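Ankyrin-repeat protein B (Legionella pneumophila, PDB 5K34) probably hijacks the host ubiquitin-proteasome system as an F-box effector, with this ankyrin domain likely serving protein-protein interaction. Local coordinates at residues T37-N40 and L44-T47; K87-N92 and K101-L106; E25-L30 and A61-R66. All blocks are in the same frame, centred on the assembly; numbering follows the deposited sequence.

From the N terminus the chain runs through helix 5-19 into helix 23-30, where interaction 3 opens. The long loop that follows doubles back on itself: residues 37-40 and 44-47 close interaction 1 around three intervening residues, wholly nested inside the larger loop. Helix 48-54 comes next, and helix 58-67 then completes interaction 3 by packing beside helix 23-30. Interaction 2 follows in series, closing a short hairpin between helices 82-91 and 97-112. No two loops cross. Interactions 1 and 2 lie on opposite sides of the chain's centre, about 22 Å apart between centres, whereas interactions 2 and 3 touch where Leu106 packs against Asn62.

Interaction 1 of 3, residues T37-N40 and L44-T47; sequences TQTN and LNRT
A hairpin-like contact, closed by Thr39 with Arg46 and by Asn40 with Asn45, lies in the loop between helix 23-30 and helix 48-54. The two arms run 172° apart in direction, close to antiparallel, although neither has regular strand geometry. Near the turn, Asn45 N donates to Asn40 O at 2.8 Å, while the side-chain carbonyl of Asn40 is taken by His43 N within the turn. Leu44 and Asn45 both adopt left-handed backbone conformations, which bring the chain round; asparagine tolerates this region better than most residues. One step further in, the second bond comes from a side chain: Thr39 OG1 donates to Arg46 O at 2.7 Å, tilted 21° from the carbonyl plane. With OG1 placed trans to the main-chain N (chi1 -177°), the hydroxyl reaches across to the other arm, and CG2 is left to meet Thr47 CG2 at 4.1 Å. Threonine suits this place because it offers a donor and a methyl at once.

Thr47 uses its two branches differently, its methyl facing Thr39 and its OG1 accepting weak bonds from Leu49 N and Leu50 N, so that it serves as N-cap of helix 48-54. The guanidinium of Arg46 makes salt bridges with Asp76 and Glu54, and Leu44 shares a backbone bond with Asn77, joining this loop to the one between helices 58-67 and 82-91. A projecting hairpin loop leading into a Thr-Pro-Leu-Leu helix start, close to the Thr-Pro-Leu-His consensus, is characteristic of ankyrin repeats.

Interaction 2 of 3, residues K87-N92 and K101-L106; sequences KKQLAN and KQIRAL
The helical segments 87-91 and 101-106 pass each other nearly antiparallel, their directions 149° apart and their axes 9.5 Å apart at closest, with Leu90 and Ile103 opposite one another at 6.5 Å between their CA atoms. Ile103 meets the facing helix with both of its branches. Its CG2 rests on Leu90 CB at 3.9 Å, while its CD1 reaches Gln89 CB at 3.7 Å, Gln89 and Ile103 crossing at about a right angle. A branched, wholly apolar residue suits a buried spot where two neighbours on the facing helix are met together.

Gln89 is buried too, yet its amide is satisfied: OE1 is bonded by Tyr58 OH and NE2 by the main-chain carbonyl of Ile53, fixing both ends of the group while CB and the OE1 side of the amide lie against Ile103 CD1. Phe95, in the connecting loop, lies against both Gln89 and Ile103. Helices 82-91 and 97-112 thus form an antiparallel helix-loop-helix of the kind that ankyrin domains stack side by side; Ile103 touches Leu86 within the pair and Tyr58 of helix 58-67, the latter joining the pair to that helix.

Toward the surface, Leu90 meets Arg104, again at about a right angle. The leucine's CG lies trans to the main-chain N (chi1 -171°), which carries CD1 across the arginine: it sits 3.5 Å above one face of the guanidinium, over its centre. Both methyls of Leu90 meet Arg104 CG, CD1 at 3.5 Å and CD2 at 3.8 Å. The last torsion of Arg104 (chi4 94°) presents that face to the methyl.

Interaction 3 of 3, residues E25-L30 and A61-R66; sequences EVKKIL and ANYLWR
Apolar contacts between side-chain ends join Val26 and Leu30 to Leu64, bridging two helix segments whose axes come no nearer than 12.1 Å and lie 33° from parallel. At that spacing the backbones stand well apart, and only side-chain ends meet. Leu64 CD2 approaches Leu30 CD1 at 4.2 Å and, less certainly, Val26 CG1 at the same distance in one of the two conformers of Val26. Val26 and Leu30 are one helical turn apart, so the single leucine methyl can meet both. Leu14 of helix 5-19 touches both Val26 and Leu30, and Leu64 lies against Pro48 and Phe70, so the patch joins the apolar interior between the helix pairs.

The second kind of contact is amphipathic and lies nearer solvent. Tyr63, its ring carried toward helix 23-30 by a first torsion of 173°, is met obliquely by the methylenes of Lys27. Lys27 CE comes to 3.5 Å from Tyr63 CE2, and Lys27 CG lies 3.8 Å from Tyr63 OH, so the extended lysine chain runs past the phenol end of the ring. Lysine and tyrosine suit a place at the edge of the solvent, since each pairs an apolar stem with a polar tip.

Helices 23-30 and 58-67 each follow a partner helix in an antiparallel pair, and their near-parallel alignment side by side is the inter-repeat stacking that builds an ankyrin domain.

Interaction 1 of 3, residues T37-N40 and L44-T47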
loop_
_atom_site.group_PDB
_atom_site.type_symbol
_atom_site.label_atom_id
_atom_site.label_comp_id
_atom_site.label_asym_id
_atom_site.label_seq_id
_atom_site.Cartn_x
_atom_site.Cartn_y
_atom_site.Cartn_z
ATOM N N THR A 37 2.996 8.275 -2.794
ATOM C CA THR A 37 1.552 8.550 -2.728
ATOM C C THR A 37 0.994 9.006 -4.083
ATOM O O THR A 37 -0.252 9.087 -4.217
ATOM C CB THR A 37 1.217 9.656 -1.675
ATOM O OG1 THR A 37 1.652 10.940 -2.185
ATOM C CG2 THR A 37 1.895 9.390 -0.353
ATOM N N GLN A 38 1.866 9.340 -5.019
ATOM C CA GLN A 38 1.401 9.880 -6.288
ATOM C C GLN A 38 1.557 8.831 -7.377
ATOM O O GLN A 38 2.579 8.149 -7.485
ATOM C CB GLN A 38 2.184 11.150 -6.634
ATOM C CG GLN A 38 1.954 12.311 -5.656
ATOM C CD GLN A 38 0.479 12.578 -5.324
ATOM O OE1 GLN A 38 0.031 12.443 -4.154
ATOM N NE2 GLN A 38 -0.290 13.004 -6.332
ATOM N N THR A 39 0.539 8.722 -8.212
ATOM C CA THR A 39 0.484 7.678 -9.232
ATOM C C THR A 39 -0.217 8.221 -10.470
ATOM O O THR A 39 -0.554 9.430 -10.512
ATOM C CB THR A 39 -0.165 6.390 -8.667
ATOM O OG1 THR A 39 -0.128 5.380 -9.667
ATOM C CG2 THR A 39 -1.597 6.648 -8.203
ATOM N N ASN A 40 -0.425 7.394 -11.477
ATOM C CA ASN A 40 -0.981 7.862 -12.744
ATOM C C ASN A 40 -1.486 6.664 -13.528
ATOM O O ASN A 40 -1.407 5.532 -13.103
ATOM C CB ASN A 40 0.082 8.654 -13.533
ATOM C CG ASN A 40 1.339 7.847 -13.817
ATOM O OD1 ASN A 40 1.315 6.619 -13.945
ATOM N ND2 ASN A 40 2.468 8.534 -13.909
ATOM N N LEU A 44 -1.355 2.310 -13.506
ATOM C CA LEU A 44 -2.662 1.747 -13.229
ATOM C C LEU A 44 -3.346 2.412 -12.012
ATOM O O LEU A 44 -4.232 1.799 -11.402
ATOM C CB LEU A 44 -2.641 0.214 -13.066
ATOM C CG LEU A 44 -1.939 -0.576 -14.180
ATOM C CD1 LEU A 44 -2.002 -2.080 -13.896
ATOM C CD2 LEU A 44 -2.272 -0.179 -15.629
ATOM N N ASN A 45 -2.880 3.625 -11.662
ATOM C CA ASN A 45 -3.365 4.320 -10.467
ATOM C C ASN A 45 -3.166 3.523 -9.164
ATOM O O ASN A 45 -3.851 3.765 -8.174
ATOM C CB ASN A 45 -4.825 4.796 -10.623
ATOM C CG ASN A 45 -4.910 6.055 -11.438
ATOM O OD1 ASN A 45 -5.854 6.159 -12.315
ATOM N ND2 ASN A 45 -4.073 6.973 -11.205
ATOM N N ARG A 46 -2.176 2.630 -9.174
ATOM C CA ARG A 46 -1.828 1.901 -7.953
ATOM C C ARG A 46 -0.722 2.607 -7.191
ATOM O O ARG A 46 0.013 3.445 -7.730
ATOM C CB ARG A 46 -1.369 0.459 -8.298
ATOM C CG ARG A 46 -2.275 -0.274 -9.287
ATOM C CD ARG A 46 -2.006 -1.764 -9.291
ATOM N NE ARG A 46 -2.762 -2.406 -8.222
ATOM C CZ ARG A 46 -2.341 -3.456 -7.526
ATOM N NH1 ARG A 46 -3.112 -3.953 -6.561
ATOM N NH2 ARG A 46 -1.139 -4.001 -7.751
ATOM N N THR A 47 -0.571 2.247 -5.905
ATOM C CA THR A 47 0.561 2.743 -5.107
ATOM C C THR A 47 1.200 1.553 -4.395
ATOM O O THR A 47 0.598 0.473 -4.327
ATOM C CB THR A 47 0.080 3.714 -4.003
ATOM O OG1 THR A 47 -0.721 3.001 -3.054
ATOM C CG2 THR A 47 -0.691 4.915 -4.597
#

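Interaction 2 of 3, residues K87-N92 and K101-L106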
loop_
_atom_site.group_PDB
_atom_site.type_symbol
_atom_site.label_atom_id
_atom_site.label_comp_id
_atom_site.label_asym_id
_atom_site.label_seq_id
_atom_site.Cartn_x
_atom_site.Cartn_y
_atom_site.Cartn_z
ATOM N N LYS A 87 -10.860 -4.500 3.022
ATOM C CA LYS A 87 -12.193 -5.045 3.325
ATOM C C LYS A 87 -12.435 -6.335 2.559
ATOM O O LYS A 87 -13.036 -7.260 3.115
ATOM C CB LYS A 87 -13.266 -4.012 3.011
ATOM C CG LYS A 87 -13.400 -2.945 4.097
ATOM C CD LYS A 87 -14.499 -1.955 3.695
ATOM C CE LYS A 87 -14.741 -0.916 4.768
ATOM N NZ LYS A 87 -15.726 -1.420 5.775
ATOM N N LYS A 88 -12.002 -6.405 1.305
ATOM C CA LYS A 88 -12.116 -7.673 0.573
ATOM C C LYS A 88 -11.361 -8.871 1.219
ATOM O O LYS A 88 -11.825 -10.013 1.296
ATOM C CB LYS A 88 -11.646 -7.498 -0.851
ATOM C CG LYS A 88 -12.623 -6.775 -1.749
ATOM C CD LYS A 88 -12.188 -6.801 -3.218
ATOM C CE LYS A 88 -12.056 -8.234 -3.704
ATOM N NZ LYS A 88 -12.275 -8.282 -5.192
ATOM N N GLN A 89 -10.148 -8.568 1.712
ATOM C CA GLN A 89 -9.333 -9.525 2.426
ATOM C C GLN A 89 -10.049 -9.969 3.716
ATOM O O GLN A 89 -10.092 -11.160 4.017
ATOM C CB GLN A 89 -7.960 -8.930 2.773
ATOM C CG GLN A 89 -7.079 -8.715 1.555
ATOM C CD GLN A 89 -5.671 -8.305 1.969
ATOM O OE1 GLN A 89 -5.471 -7.708 3.036
ATOM N NE2 GLN A 89 -4.700 -8.605 1.128
ATOM N N LEU A 90 -10.583 -9.015 4.451
ATOM C CA LEU A 90 -11.262 -9.322 5.719
ATOM C C LEU A 90 -12.448 -10.236 5.483
ATOM O O LEU A 90 -12.722 -11.089 6.359
ATOM C CB LEU A 90 -11.742 -8.035 6.356
ATOM C CG LEU A 90 -12.294 -8.120 7.783
ATOM C CD1 LEU A 90 -11.213 -8.590 8.756
ATOM C CD2 LEU A 90 -12.838 -6.754 8.210
ATOM N N ALA A 91 -13.125 -10.118 4.344
ATOM C CA ALA A 91 -14.290 -10.977 4.047
ATOM C C ALA A 91 -13.878 -12.282 3.430
ATOM O O ALA A 91 -14.762 -13.163 3.249
ATOM C CB ALA A 91 -15.216 -10.218 3.117
ATOM N N ASN A 92 -12.621 -12.477 3.063
ATOM C CA ASN A 92 -12.155 -13.670 2.359
ATOM C C ASN A 92 -11.846 -14.783 3.380
ATOM O O ASN A 92 -11.025 -14.665 4.270
ATOM C CB ASN A 92 -10.889 -13.304 1.573
ATOM C CG ASN A 92 -10.327 -14.459 0.746
ATOM O OD1 ASN A 92 -10.480 -15.618 1.057
ATOM N ND2 ASN A 92 -9.560 -14.098 -0.300
ATOM N N LYS A 101 -6.867 -9.672 12.145
ATOM C CA LYS A 101 -6.709 -8.634 13.195
ATOM C C LYS A 101 -5.872 -7.453 12.666
ATOM O O LYS A 101 -6.149 -6.290 12.906
ATOM C CB LYS A 101 -5.978 -9.279 14.386
ATOM C CG LYS A 101 -6.932 -10.148 15.192
ATOM C CD LYS A 101 -8.008 -9.268 15.805
ATOM C CE LYS A 101 -8.787 -9.866 16.988
ATOM N NZ LYS A 101 -9.665 -8.776 17.520
ATOM N N GLN A 102 -4.847 -7.789 11.932
ATOM C CA GLN A 102 -4.008 -6.722 11.306
ATOM C C GLN A 102 -4.771 -5.918 10.252
ATOM O O GLN A 102 -4.628 -4.667 10.152
ATOM C CB GLN A 102 -2.742 -7.256 10.695
ATOM C CG GLN A 102 -1.948 -6.101 10.123
ATOM C CD GLN A 102 -1.625 -4.997 11.145
ATOM O OE1 GLN A 102 -2.129 -3.790 11.111
ATOM N NE2 GLN A 102 -0.740 -5.388 12.045
ATOM N N ILE A 103 -5.627 -6.630 9.497
ATOM C CA ILE A 103 -6.432 -5.988 8.473
ATOM C C ILE A 103 -7.431 -5.033 9.121
ATOM O O ILE A 103 -7.557 -3.862 8.708
ATOM C CB ILE A 103 -7.147 -7.068 7.624
ATOM C CG1 ILE A 103 -6.148 -7.797 6.765
ATOM C CG2 ILE A 103 -8.241 -6.434 6.774
ATOM C CD1 ILE A 103 -6.661 -9.168 6.258
ATOM N N ARG A 104 -8.100 -5.513 10.151
ATOM C CA ARG A 104 -9.047 -4.708 10.847
ATOM C C ARG A 104 -8.423 -3.448 11.443
ATOM O O ARG A 104 -8.997 -2.343 11.397
ATOM C CB ARG A 104 -9.716 -5.575 11.930
ATOM C CG ARG A 104 -10.928 -6.369 11.478
ATOM C CD ARG A 104 -11.786 -7.005 12.629
ATOM N NE ARG A 104 -12.896 -7.827 12.066
ATOM C CZ ARG A 104 -12.877 -9.148 11.842
ATOM N NH1 ARG A 104 -11.820 -9.872 12.167
ATOM N NH2 ARG A 104 -13.944 -9.759 11.302
ATOM N N ALA A 105 -7.240 -3.595 12.030
ATOM C CA ALA A 105 -6.543 -2.451 12.624
ATOM C C ALA A 105 -6.174 -1.408 11.549
ATOM O O ALA A 105 -6.279 -0.195 11.817
ATOM C CB ALA A 105 -5.305 -2.931 13.357
ATOM N N LEU A 106 -5.756 -1.864 10.373
ATOM C CA LEU A 106 -5.437 -0.935 9.278
ATOM C C LEU A 106 -6.714 -0.252 8.752
ATOM O O LEU A 106 -6.654 0.973 8.518
ATOM C CB LEU A 106 -4.703 -1.665 8.149
ATOM C CG LEU A 106 -3.247 -1.928 8.358
ATOM C CD1 LEU A 106 -2.709 -3.026 7.473
ATOM C CD2 LEU A 106 -2.431 -0.646 8.134
#

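Interaction 3 of 3, residues E25-L30 and A61-R66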
loop_
_atom_site.group_PDB
_atom_site.type_symbol
_atom_site.label_atom_id
_atom_site.label_comp_id
_atom_site.label_asym_id
_atom_site.label_seq_id
_atom_site.Cartn_x
_atom_site.Cartn_y
_atom_site.Cartn_z
ATOM N N GLU A 25 14.323 -2.291 1.285
ATOM C CA GLU A 25 14.455 -1.919 -0.118
ATOM C C GLU A 25 13.476 -0.837 -0.505
ATOM O O GLU A 25 13.859 0.090 -1.228
ATOM C CB GLU A 25 14.278 -3.161 -0.993
ATOM C CG GLU A 25 14.470 -2.910 -2.472
ATOM C CD GLU A 25 15.901 -2.530 -2.857
ATOM O OE1 GLU A 25 16.822 -2.639 -2.016
ATOM O OE2 GLU A 25 16.105 -2.153 -4.036
ATOM N N VAL A 26 12.217 -0.899 -0.016
ATOM C CA VAL A 26 11.271 0.293 -0.132
ATOM C C VAL A 26 11.951 1.602 0.320
ATOM O O VAL A 26 11.926 2.591 -0.397
ATOM C CB VAL A 26 9.985 0.062 0.696
ATOM C CG1 VAL A 26 9.143 1.354 0.791
ATOM C CG2 VAL A 26 9.144 -1.070 0.101
ATOM N N LYS A 27 12.545 1.596 1.516
ATOM C CA LYS A 27 13.165 2.828 2.048
ATOM C C LYS A 27 14.308 3.301 1.147
ATOM O O LYS A 27 14.451 4.503 0.899
ATOM C CB LYS A 27 13.659 2.577 3.473
ATOM C CG LYS A 27 12.545 2.511 4.490
ATOM C CD LYS A 27 13.119 2.080 5.859
ATOM C CE LYS A 27 12.112 2.094 7.006
ATOM N NZ LYS A 27 12.642 1.574 8.307
ATOM N N LYS A 28 15.096 2.348 0.678
ATOM C CA LYS A 28 16.213 2.719 -0.241
ATOM C C LYS A 28 15.737 3.358 -1.512
ATOM O O LYS A 28 16.341 4.361 -2.016
ATOM C CB LYS A 28 17.027 1.484 -0.604
ATOM C CG LYS A 28 17.947 1.005 0.480
ATOM C CD LYS A 28 18.789 -0.141 -0.057
ATOM C CE LYS A 28 19.063 0.087 -1.532
ATOM N NZ LYS A 28 20.367 0.779 -1.861
ATOM N N ILE A 29 14.651 2.850 -2.090
ATOM C CA ILE A 29 14.108 3.432 -3.312
ATOM C C ILE A 29 13.498 4.799 -3.035
ATOM O O ILE A 29 13.687 5.754 -3.826
ATOM C CB ILE A 29 13.084 2.476 -3.963
ATOM C CG1 ILE A 29 13.780 1.214 -4.449
ATOM C CG2 ILE A 29 12.320 3.204 -5.083
ATOM C CD1 ILE A 29 12.818 0.084 -4.792
ATOM N N LEU A 30 12.767 4.956 -1.931
ATOM C CA LEU A 30 12.128 6.266 -1.653
ATOM C C LEU A 30 13.187 7.347 -1.365
ATOM O O LEU A 30 12.897 8.524 -1.635
ATOM C CB LEU A 30 11.103 6.141 -0.527
ATOM C CG LEU A 30 9.935 5.183 -0.858
ATOM C CD1 LEU A 30 8.955 5.200 0.259
ATOM C CD2 LEU A 30 9.258 5.521 -2.184
ATOM N N ALA A 61 2.885 -1.837 4.952
ATOM C CA ALA A 61 1.676 -1.006 4.773
ATOM C C ALA A 61 1.529 -0.003 5.916
ATOM O O ALA A 61 1.226 1.163 5.702
ATOM C CB ALA A 61 0.434 -1.873 4.694
ATOM N N ASN A 62 1.735 -0.472 7.160
ATOM C CA ASN A 62 1.689 0.392 8.327
ATOM C C ASN A 62 2.720 1.504 8.244
ATOM O O ASN A 62 2.419 2.677 8.500
ATOM C CB ASN A 62 1.862 -0.394 9.621
ATOM C CG ASN A 62 0.575 -1.007 10.155
ATOM O OD1 ASN A 62 0.326 -2.243 10.076
ATOM N ND2 ASN A 62 -0.269 -0.167 10.704
ATOM N N TYR A 63 3.959 1.159 7.882
ATOM C CA TYR A 63 5.004 2.173 7.751
ATOM C C TYR A 63 4.606 3.218 6.736
ATOM O O TYR A 63 4.737 4.426 6.983
ATOM C CB TYR A 63 6.334 1.500 7.388
ATOM C CG TYR A 63 7.396 2.473 7.072
ATOM C CD1 TYR A 63 7.579 2.934 5.780
ATOM C CD2 TYR A 63 8.260 2.966 8.072
ATOM C CE1 TYR A 63 8.583 3.852 5.450
ATOM C CE2 TYR A 63 9.256 3.902 7.766
ATOM C CZ TYR A 63 9.407 4.321 6.466
ATOM O OH TYR A 63 10.419 5.232 6.162
ATOM N N LEU A 64 4.164 2.767 5.552
ATOM C CA LEU A 64 3.817 3.707 4.492
ATOM C C LEU A 64 2.663 4.634 4.951
ATOM O O LEU A 64 2.726 5.858 4.702
ATOM C CB LEU A 64 3.421 2.936 3.206
ATOM C CG LEU A 64 4.627 2.276 2.501
ATOM C CD1 LEU A 64 4.125 1.329 1.419
ATOM C CD2 LEU A 64 5.569 3.296 1.878
ATOM N N TRP A 65 1.642 4.033 5.539
ATOM C CA TRP A 65 0.482 4.790 6.017
ATOM C C TRP A 65 0.897 5.825 7.051
ATOM O O TRP A 65 0.405 6.975 7.024
ATOM C CB TRP A 65 -0.533 3.818 6.624
ATOM C CG TRP A 65 -1.686 4.529 7.279
ATOM C CD1 TRP A 65 -1.881 4.653 8.644
ATOM C CD2 TRP A 65 -2.678 5.336 6.645
ATOM N NE1 TRP A 65 -2.997 5.441 8.866
ATOM C CE2 TRP A 65 -3.480 5.887 7.671
ATOM C CE3 TRP A 65 -3.005 5.608 5.320
ATOM C CZ2 TRP A 65 -4.581 6.721 7.408
ATOM C CZ3 TRP A 65 -4.101 6.440 5.057
ATOM C CH2 TRP A 65 -4.872 6.971 6.101
ATOM N N ARG A 66 1.811 5.481 7.939
ATOM C CA ARG A 66 2.219 6.387 9.022
ATOM C C ARG A 66 3.146 7.481 8.515
ATOM O O ARG A 66 3.025 8.638 8.987
ATOM C CB ARG A 66 2.902 5.549 10.116
ATOM C CG ARG A 66 3.242 6.305 11.403
ATOM C CD ARG A 66 2.021 6.968 12.093
ATOM N NE ARG A 66 1.025 6.018 12.621
ATOM C CZ ARG A 66 -0.293 6.089 12.385
ATOM N NH1 ARG A 66 -0.774 7.081 11.654
ATOM N NH2 ARG A 66 -1.100 5.159 12.867
#